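Threonine phosphate decarboxylase-like enzyme (Sulfurospirillum multivorans, PDB 6OUX) catalyses the pyridoxal phosphate-dependent decarboxylation of L-serine O-phosphate to ethanolamine O-phosphate, a precursor in norcobamide biosynthesis. Local coordinates at residues A[22-34]-A[351-363]. Numbering follows the deposited sequence.
Sequences QNAGSHSPSMEDL and GIYVRTMADKIGV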
ATOM      1  N   GLN A  22     -17.873 -12.432   9.525  1.00 33.82           N
ATOM      2  CA  GLN A  22     -18.156 -11.022   9.238  1.00 37.26           C
ATOM      3  C   GLN A  22     -16.920 -10.098   9.289  1.00 35.29           C
ATOM      4  O   GLN A  22     -15.925 -10.411   9.933  1.00 33.60           O
ATOM      5  CB  GLN A  22     -19.115 -10.494  10.281  1.00 36.10           C
ATOM      6  CG  GLN A  22     -20.550 -10.902  10.091  1.00 41.65           C
ATOM      7  CD  GLN A  22     -21.474 -10.073  10.968  1.00 48.23           C
ATOM      8  OE1 GLN A  22     -21.222  -8.886  11.232  1.00 47.63           O
ATOM      9  NE2 GLN A  22     -22.536 -10.701  11.450  1.00 54.48           N
ATOM     10  N   ASN A  23     -17.000  -8.955   8.593  1.00 32.50           N
ATOM     11  CA  ASN A  23     -16.031  -7.889   8.710  1.00 27.91           C
ATOM     12  C   ASN A  23     -16.673  -6.536   8.438  1.00 25.88           C
ATOM     13  O   ASN A  23     -17.778  -6.412   7.926  1.00 25.22           O
ATOM     14  CB  ASN A  23     -14.860  -8.108   7.760  1.00 30.98           C
ATOM     15  CG  ASN A  23     -15.288  -8.125   6.310  1.00 28.79           C
ATOM     16  OD1 ASN A  23     -15.557  -9.177   5.727  1.00 28.85           O
ATOM     17  ND2 ASN A  23     -15.368  -6.962   5.722  1.00 25.78           N
ATOM     18  N   ALA A  24     -15.930  -5.509   8.717  1.00 25.10           N
ATOM     19  CA  ALA A  24     -16.454  -4.152   8.723  1.00 25.52           C
ATOM     20  C   ALA A  24     -16.460  -3.461   7.340  1.00 24.27           C
ATOM     21  O   ALA A  24     -17.027  -2.371   7.182  1.00 20.30           O
ATOM     22  CB  ALA A  24     -15.617  -3.351   9.698  1.00 26.80           C
ATOM     23  N   GLY A  25     -15.821  -4.101   6.359  1.00 24.30           N
ATOM     24  CA  GLY A  25     -15.714  -3.574   5.008  1.00 22.80           C
ATOM     25  C   GLY A  25     -16.956  -3.890   4.165  1.00 23.83           C
ATOM     26  O   GLY A  25     -17.959  -4.419   4.646  1.00 19.36           O
ATOM     27  N   SER A  26     -16.797  -3.662   2.873  1.00 20.25           N
ATOM     28  CA  SER A  26     -17.880  -3.672   1.905  1.00 24.31           C
ATOM     29  C   SER A  26     -18.510  -5.058   1.690  1.00 23.31           C
ATOM     30  O   SER A  26     -19.725  -5.155   1.499  1.00 21.99           O
ATOM     31  CB  SER A  26     -17.329  -3.126   0.559  1.00 27.89           C
ATOM     32  OG  SER A  26     -17.245  -1.712   0.622  1.00 37.03           O
ATOM     33  N   HIS A  27     -17.697  -6.108   1.670  1.00 22.25           N
ATOM     34  CA  HIS A  27     -18.239  -7.491   1.571  1.00 27.69           C
ATOM     35  C   HIS A  27     -18.178  -8.220   2.911  1.00 28.47           C
ATOM     36  O   HIS A  27     -17.129  -8.776   3.271  1.00 32.90           O
ATOM     37  CB  HIS A  27     -17.465  -8.332   0.572  1.00 27.89           C
ATOM     38  CG  HIS A  27     -17.431  -7.755  -0.797  1.00 29.92           C
ATOM     39  ND1 HIS A  27     -16.453  -6.881  -1.205  1.00 30.64           N
ATOM     40  CD2 HIS A  27     -18.237  -7.946  -1.868  1.00 32.40           C
ATOM     41  CE1 HIS A  27     -16.655  -6.564  -2.473  1.00 29.47           C
ATOM     42  NE2 HIS A  27     -17.735  -7.189  -2.896  1.00 27.70           N
ATOM     43  N   SER A  28     -19.299  -8.232   3.610  1.00 25.82           N
ATOM     44  CA  SER A  28     -19.449  -9.019   4.827  1.00 27.26           C
ATOM     45  C   SER A  28     -20.690  -9.907   4.725  1.00 24.74           C
ATOM     46  O   SER A  28     -21.846  -9.415   4.710  1.00 28.37           O
ATOM     47  CB  SER A  28     -19.586  -8.114   6.038  1.00 30.32           C
ATOM     48  OG  SER A  28     -19.506  -8.870   7.263  1.00 31.16           O
ATOM     49  N   PRO A  29     -20.483 -11.205   4.612  1.00 24.72           N
ATOM     50  CA  PRO A  29     -19.177 -11.911   4.542  1.00 26.50           C
ATOM     51  C   PRO A  29     -18.355 -11.673   3.259  1.00 28.45           C
ATOM     52  O   PRO A  29     -18.883 -11.152   2.242  1.00 26.31           O
ATOM     53  CB  PRO A  29     -19.567 -13.373   4.663  1.00 28.27           C
ATOM     54  CG  PRO A  29     -21.013 -13.434   4.204  1.00 28.61           C
ATOM     55  CD  PRO A  29     -21.622 -12.133   4.639  1.00 26.06           C
ATOM     56  N   SER A  30     -17.090 -12.083   3.302  1.00 26.71           N
ATOM     57  CA  SER A  30     -16.173 -11.838   2.213  1.00 32.97           C
ATOM     58  C   SER A  30     -16.589 -12.660   1.055  1.00 34.15           C
ATOM     59  O   SER A  30     -17.157 -13.715   1.244  1.00 33.01           O
ATOM     60  CB  SER A  30     -14.734 -12.229   2.594  1.00 37.48           C
ATOM     61  OG  SER A  30     -14.491 -13.612   2.347  1.00 40.94           O
ATOM     62  N   MET A  31     -16.289 -12.190  -0.146  1.00 34.99           N
ATOM     63  CA  MET A  31     -16.523 -12.945  -1.375  1.00 39.39           C
ATOM     64  C   MET A  31     -15.773 -14.272  -1.482  1.00 44.25           C
ATOM     65  O   MET A  31     -16.277 -15.224  -2.086  1.00 42.80           O
ATOM     66  CB  MET A  31     -16.120 -12.130  -2.598  1.00 38.53           C
ATOM     67  CG  MET A  31     -17.032 -12.392  -3.760  1.00 41.42           C
ATOM     68  SD  MET A  31     -18.565 -11.452  -3.598  1.00 36.47           S
ATOM     69  CE  MET A  31     -18.604 -10.857  -5.267  1.00 37.95           C
ATOM     70  N   GLU A  32     -14.566 -14.313  -0.945  1.00 47.00           N
ATOM     71  CA  GLU A  32     -13.756 -15.527  -0.931  1.00 54.12           C
ATOM     72  C   GLU A  32     -14.438 -16.593  -0.055  1.00 53.35           C
ATOM     73  O   GLU A  32     -14.428 -17.776  -0.387  1.00 49.15           O
ATOM     74  CB  GLU A  32     -12.350 -15.198  -0.413  1.00 59.02           C
ATOM     75  CG  GLU A  32     -11.587 -14.177  -1.274  1.00 66.13           C
ATOM     76  CD  GLU A  32     -11.676 -12.712  -0.816  1.00 69.00           C
ATOM     77  OE1 GLU A  32     -12.690 -12.307  -0.194  1.00 65.36           O
ATOM     78  OE2 GLU A  32     -10.717 -11.950  -1.102  1.00 74.24           O
ATOM     79  N   ASP A  33     -15.076 -16.138   1.030  1.00 51.38           N
ATOM     80  CA  ASP A  33     -15.806 -17.013   1.978  1.00 49.85           C
ATOM     81  C   ASP A  33     -17.123 -17.631   1.468  1.00 48.92           C
ATOM     82  O   ASP A  33     -17.511 -18.723   1.915  1.00 50.23           O
ATOM     83  CB  ASP A  33     -16.077 -16.252   3.284  1.00 46.82           C
ATOM     84  CG  ASP A  33     -14.902 -16.311   4.248  1.00 47.31           C
ATOM     85  OD1 ASP A  33     -13.875 -16.924   3.880  1.00 53.75           O
ATOM     86  OD2 ASP A  33     -15.013 -15.769   5.370  1.00 37.51           O
ATOM     87  N   LEU A  34     -17.817 -16.906   0.581  1.00 46.18           N
ATOM     88  CA  LEU A  34     -19.053 -17.366  -0.052  1.00 44.71           C
ATOM     89  C   LEU A  34     -18.778 -18.409  -1.128  1.00 49.04           C
ATOM     90  O   LEU A  34     -19.558 -19.327  -1.293  1.00 50.43           O
ATOM     91  CB  LEU A  34     -19.782 -16.195  -0.732  1.00 43.87           C
ATOM     92  CG  LEU A  34     -20.658 -15.195   0.028  1.00 39.99           C
ATOM     93  CD1 LEU A  34     -21.207 -14.182  -0.973  1.00 39.75           C
ATOM     94  CD2 LEU A  34     -21.802 -15.872   0.775  1.00 38.87           C
ATOM     95  N   GLY A 351     -28.582 -13.773  -8.157  1.00 21.28           N
ATOM     96  CA  GLY A 351     -27.164 -13.480  -8.109  1.00 20.61           C
ATOM     97  C   GLY A 351     -26.737 -12.026  -7.768  1.00 20.56           C
ATOM     98  O   GLY A 351     -25.667 -11.568  -8.174  1.00 20.56           O
ATOM     99  N   ILE A 352     -27.556 -11.327  -7.012  1.00 17.95           N
ATOM    100  CA  ILE A 352     -27.272  -9.928  -6.661  1.00 18.24           C
ATOM    101  C   ILE A 352     -26.798  -9.869  -5.232  1.00 18.93           C
ATOM    102  O   ILE A 352     -27.562 -10.304  -4.352  1.00 15.89           O
ATOM    103  CB  ILE A 352     -28.531  -9.081  -6.835  1.00 19.44           C
ATOM    104  CG1 ILE A 352     -28.919  -9.047  -8.350  1.00 19.36           C
ATOM    105  CG2 ILE A 352     -28.291  -7.666  -6.334  1.00 21.89           C
ATOM    106  CD1 ILE A 352     -30.237  -8.374  -8.676  1.00 18.61           C
ATOM    107  N   TYR A 353     -25.586  -9.303  -4.999  1.00 17.33           N
ATOM    108  CA  TYR A 353     -25.052  -9.063  -3.616  1.00 17.08           C
ATOM    109  C   TYR A 353     -25.194  -7.602  -3.167  1.00 15.23           C
ATOM    110  O   TYR A 353     -24.742  -6.699  -3.878  1.00 13.69           O
ATOM    111  CB  TYR A 353     -23.579  -9.410  -3.553  1.00 18.13           C
ATOM    112  CG  TYR A 353     -23.032  -9.743  -2.201  1.00 18.49           C
ATOM    113  CD1 TYR A 353     -23.859  -9.938  -1.082  1.00 18.20           C
ATOM    114  CD2 TYR A 353     -21.684  -9.914  -2.044  1.00 19.89           C
ATOM    115  CE1 TYR A 353     -23.324 -10.249   0.165  1.00 19.85           C
ATOM    116  CE2 TYR A 353     -21.163 -10.237  -0.801  1.00 22.33           C
ATOM    117  CZ  TYR A 353     -21.992 -10.419   0.289  1.00 20.48           C
ATOM    118  OH  TYR A 353     -21.463 -10.745   1.528  1.00 22.14           O
ATOM    119  N   VAL A 354     -25.859  -7.383  -2.034  1.00 15.07           N
ATOM    120  CA  VAL A 354     -25.981  -6.043  -1.436  1.00 14.63           C
ATOM    121  C   VAL A 354     -25.532  -6.139   0.028  1.00 15.98           C
ATOM    122  O   VAL A 354     -25.319  -7.245   0.540  1.00 17.21           O
ATOM    123  CB  VAL A 354     -27.394  -5.423  -1.573  1.00 15.28           C
ATOM    124  CG1 VAL A 354     -27.846  -5.434  -3.007  1.00 16.51           C
ATOM    125  CG2 VAL A 354     -28.454  -6.091  -0.678  1.00 15.52           C
ATOM    126  N   ARG A 355     -25.314  -4.992   0.669  1.00 14.34           N
ATOM    127  CA  ARG A 355     -24.619  -4.917   1.962  1.00 15.88           C
ATOM    128  C   ARG A 355     -25.667  -4.683   3.050  1.00 14.24           C
ATOM    129  O   ARG A 355     -26.477  -3.721   3.002  1.00 14.84           O
ATOM    130  CB  ARG A 355     -23.496  -3.810   1.893  1.00 17.36           C
ATOM    131  CG  ARG A 355     -22.600  -3.545   3.126  1.00 20.07           C
ATOM    132  CD  ARG A 355     -21.994  -4.851   3.561  1.00 22.23           C
ATOM    133  NE  ARG A 355     -20.916  -4.786   4.541  1.00 22.72           N
ATOM    134  CZ  ARG A 355     -21.067  -4.610   5.858  1.00 22.16           C
ATOM    135  NH1 ARG A 355     -22.259  -4.326   6.386  1.00 22.03           N
ATOM    136  NH2 ARG A 355     -19.988  -4.669   6.641  1.00 19.78           N
ATOM    137  N   THR A 356     -25.700  -5.571   4.025  1.00 13.82           N
ATOM    138  CA  THR A 356     -26.517  -5.297   5.215  1.00 13.81           C
ATOM    139  C   THR A 356     -26.064  -4.053   6.004  1.00 13.49           C
ATOM    140  O   THR A 356     -24.850  -3.742   6.101  1.00 12.61           O
ATOM    141  CB  THR A 356     -26.548  -6.484   6.189  1.00 15.47           C
ATOM    142  OG1 THR A 356     -27.512  -6.211   7.196  1.00 14.84           O
ATOM    143  CG2 THR A 356     -25.212  -6.746   6.863  1.00 15.59           C
ATOM    144  N   MET A 357     -27.040  -3.391   6.641  1.00 12.48           N
ATOM    145  CA  MET A 357     -26.707  -2.349   7.655  1.00 12.00           C
ATOM    146  C   MET A 357     -26.808  -2.802   9.102  1.00 13.67           C
ATOM    147  O   MET A 357     -26.449  -2.035  10.022  1.00 12.57           O
ATOM    148  CB  MET A 357     -27.546  -1.114   7.446  1.00  9.13           C
ATOM    149  CG  MET A 357     -27.186  -0.507   6.099  1.00  8.06           C
ATOM    150  SD  MET A 357     -25.762   0.568   5.869  1.00  4.36           S
ATOM    151  CE  MET A 357     -24.463  -0.470   5.381  1.00  5.84           C
ATOM    152  N   ALA A 358     -27.085  -4.099   9.297  1.00 16.51           N
ATOM    153  CA  ALA A 358     -27.264  -4.684  10.647  1.00 17.89           C
ATOM    154  C   ALA A 358     -26.057  -4.472  11.563  1.00 18.50           C
ATOM    155  O   ALA A 358     -26.205  -4.325  12.755  1.00 19.73           O
ATOM    156  CB  ALA A 358     -27.567  -6.187  10.525  1.00 19.55           C
ATOM    157  N   ASP A 359     -24.859  -4.412  11.013  1.00 19.59           N
ATOM    158  CA  ASP A 359     -23.669  -4.249  11.847  1.00 19.66           C
ATOM    159  C   ASP A 359     -23.193  -2.797  12.014  1.00 17.94           C
ATOM    160  O   ASP A 359     -22.065  -2.566  12.428  1.00 19.85           O
ATOM    161  CB  ASP A 359     -22.526  -5.073  11.258  1.00 20.34           C
ATOM    162  CG  ASP A 359     -22.122  -4.630   9.827  1.00 22.32           C
ATOM    163  OD1 ASP A 359     -22.896  -3.915   9.133  1.00 18.27           O
ATOM    164  OD2 ASP A 359     -21.021  -5.022   9.399  1.00 23.74           O
ATOM    165  N   LYS A 360     -23.994  -1.833  11.605  1.00 17.08           N
ATOM    166  CA  LYS A 360     -23.568  -0.436  11.637  1.00 16.17           C
ATOM    167  C   LYS A 360     -24.357   0.226  12.679  1.00 17.28           C
ATOM    168  O   LYS A 360     -25.563   0.338  12.526  1.00 18.53           O
ATOM    169  CB  LYS A 360     -23.778   0.231  10.280  1.00 16.38           C
ATOM    170  CG  LYS A 360     -22.894  -0.350   9.180  1.00 15.87           C
ATOM    171  CD  LYS A 360     -21.418  -0.435   9.600  1.00 15.03           C
ATOM    172  CE  LYS A 360     -20.610  -1.129   8.503  1.00 15.81           C
ATOM    173  NZ  LYS A 360     -19.171  -1.103   8.883  1.00 16.22           N
ATOM    174  N   ILE A 361     -23.695   0.671  13.755  1.00 20.44           N
ATOM    175  CA  ILE A 361     -24.417   1.192  14.926  1.00 19.00           C
ATOM    176  C   ILE A 361     -24.986   2.530  14.569  1.00 16.47           C
ATOM    177  O   ILE A 361     -24.361   3.314  13.887  1.00 16.53           O
ATOM    178  CB  ILE A 361     -23.564   1.240  16.225  1.00 22.68           C
ATOM    179  CG1 ILE A 361     -23.075  -0.175  16.619  1.00 24.26           C
ATOM    180  CG2 ILE A 361     -24.358   1.864  17.393  1.00 22.41           C
ATOM    181  CD1 ILE A 361     -24.118  -1.303  16.550  1.00 26.11           C
ATOM    182  N   GLY A 362     -26.226   2.751  14.959  1.00 14.20           N
ATOM    183  CA  GLY A 362     -26.900   3.988  14.661  1.00 16.86           C
ATOM    184  C   GLY A 362     -27.849   3.922  13.509  1.00 16.53           C
ATOM    185  O   GLY A 362     -28.675   4.862  13.302  1.00 17.33           O
ATOM    186  N   VAL A 363     -27.784   2.837  12.751  1.00 15.81           N
ATOM    187  CA  VAL A 363     -28.744   2.621  11.656  1.00 14.33           C
ATOM    188  C   VAL A 363     -29.995   1.891  12.201  1.00 13.27           C
ATOM    189  O   VAL A 363     -29.941   0.736  12.538  1.00 12.95           O
ATOM    190  CB  VAL A 363     -28.145   1.858  10.464  1.00 14.33           C
ATOM    191  CG1 VAL A 363     -29.195   1.724   9.362  1.00 14.29           C
ATOM    192  CG2 VAL A 363     -26.906   2.590   9.925  1.00 15.15           C
TER
HETATM  193  O   HOH W   1     -21.377  -7.576   8.467  1.00 30.68           O
HETATM  194  O   HOH W   2     -24.336  -7.965   3.187  1.00 22.16           O
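R355 and the carbonyl of G25 illustrate how one arginine can tie a loop to a strand. The guanidinium takes G25 O side-on, NE at 3.0 Å and NH2 at 2.9 Å, both bonds bent, while CB of S28 lies over one of its faces. A bend at chi2 (53°) sets R355 CD 3.1 Å from S26 O. Next to it, K360 NZ donates to A24 O and also to the carbonyl of F131, whose ring it meets in a cation-pi contact.

Y353 makes a further attachment. Its OH gives a 2.7 Å bond to a lone pair of P29 O, in the carbonyl plane, beside the cis peptide that joins S28 to P29. CD1 of L34 lies over one face of the phenol, and SD of M31 makes an oblique Met-aromatic contact, 3.8 Å from Y353 CD2. H27, hydrogen-bonded through NE2 to D46, sets its CD2 near Y353 CE2, on the other side of the ring plane from L34 and M31; the rings meet obliquely.

Behind this first shell, D359 grips R355 end-on, NH1 to OD1 at 2.8 Å in a nearly straight bond and NH2 to OD2. T356 O takes NH1 as well, which should fix the guanidinium's rotation. A water links S28 OG to D359 OD2; another joins S28 O to V354 O and T356 N.

R355 is a binding residue for O-phospho-L-serine, and S26 packs on a second, R369. The arrangement is an N-terminal segment folded against the substrate pocket, at the small sheet of a fold-type I PLP enzyme, probably of the class-II aminotransferase family.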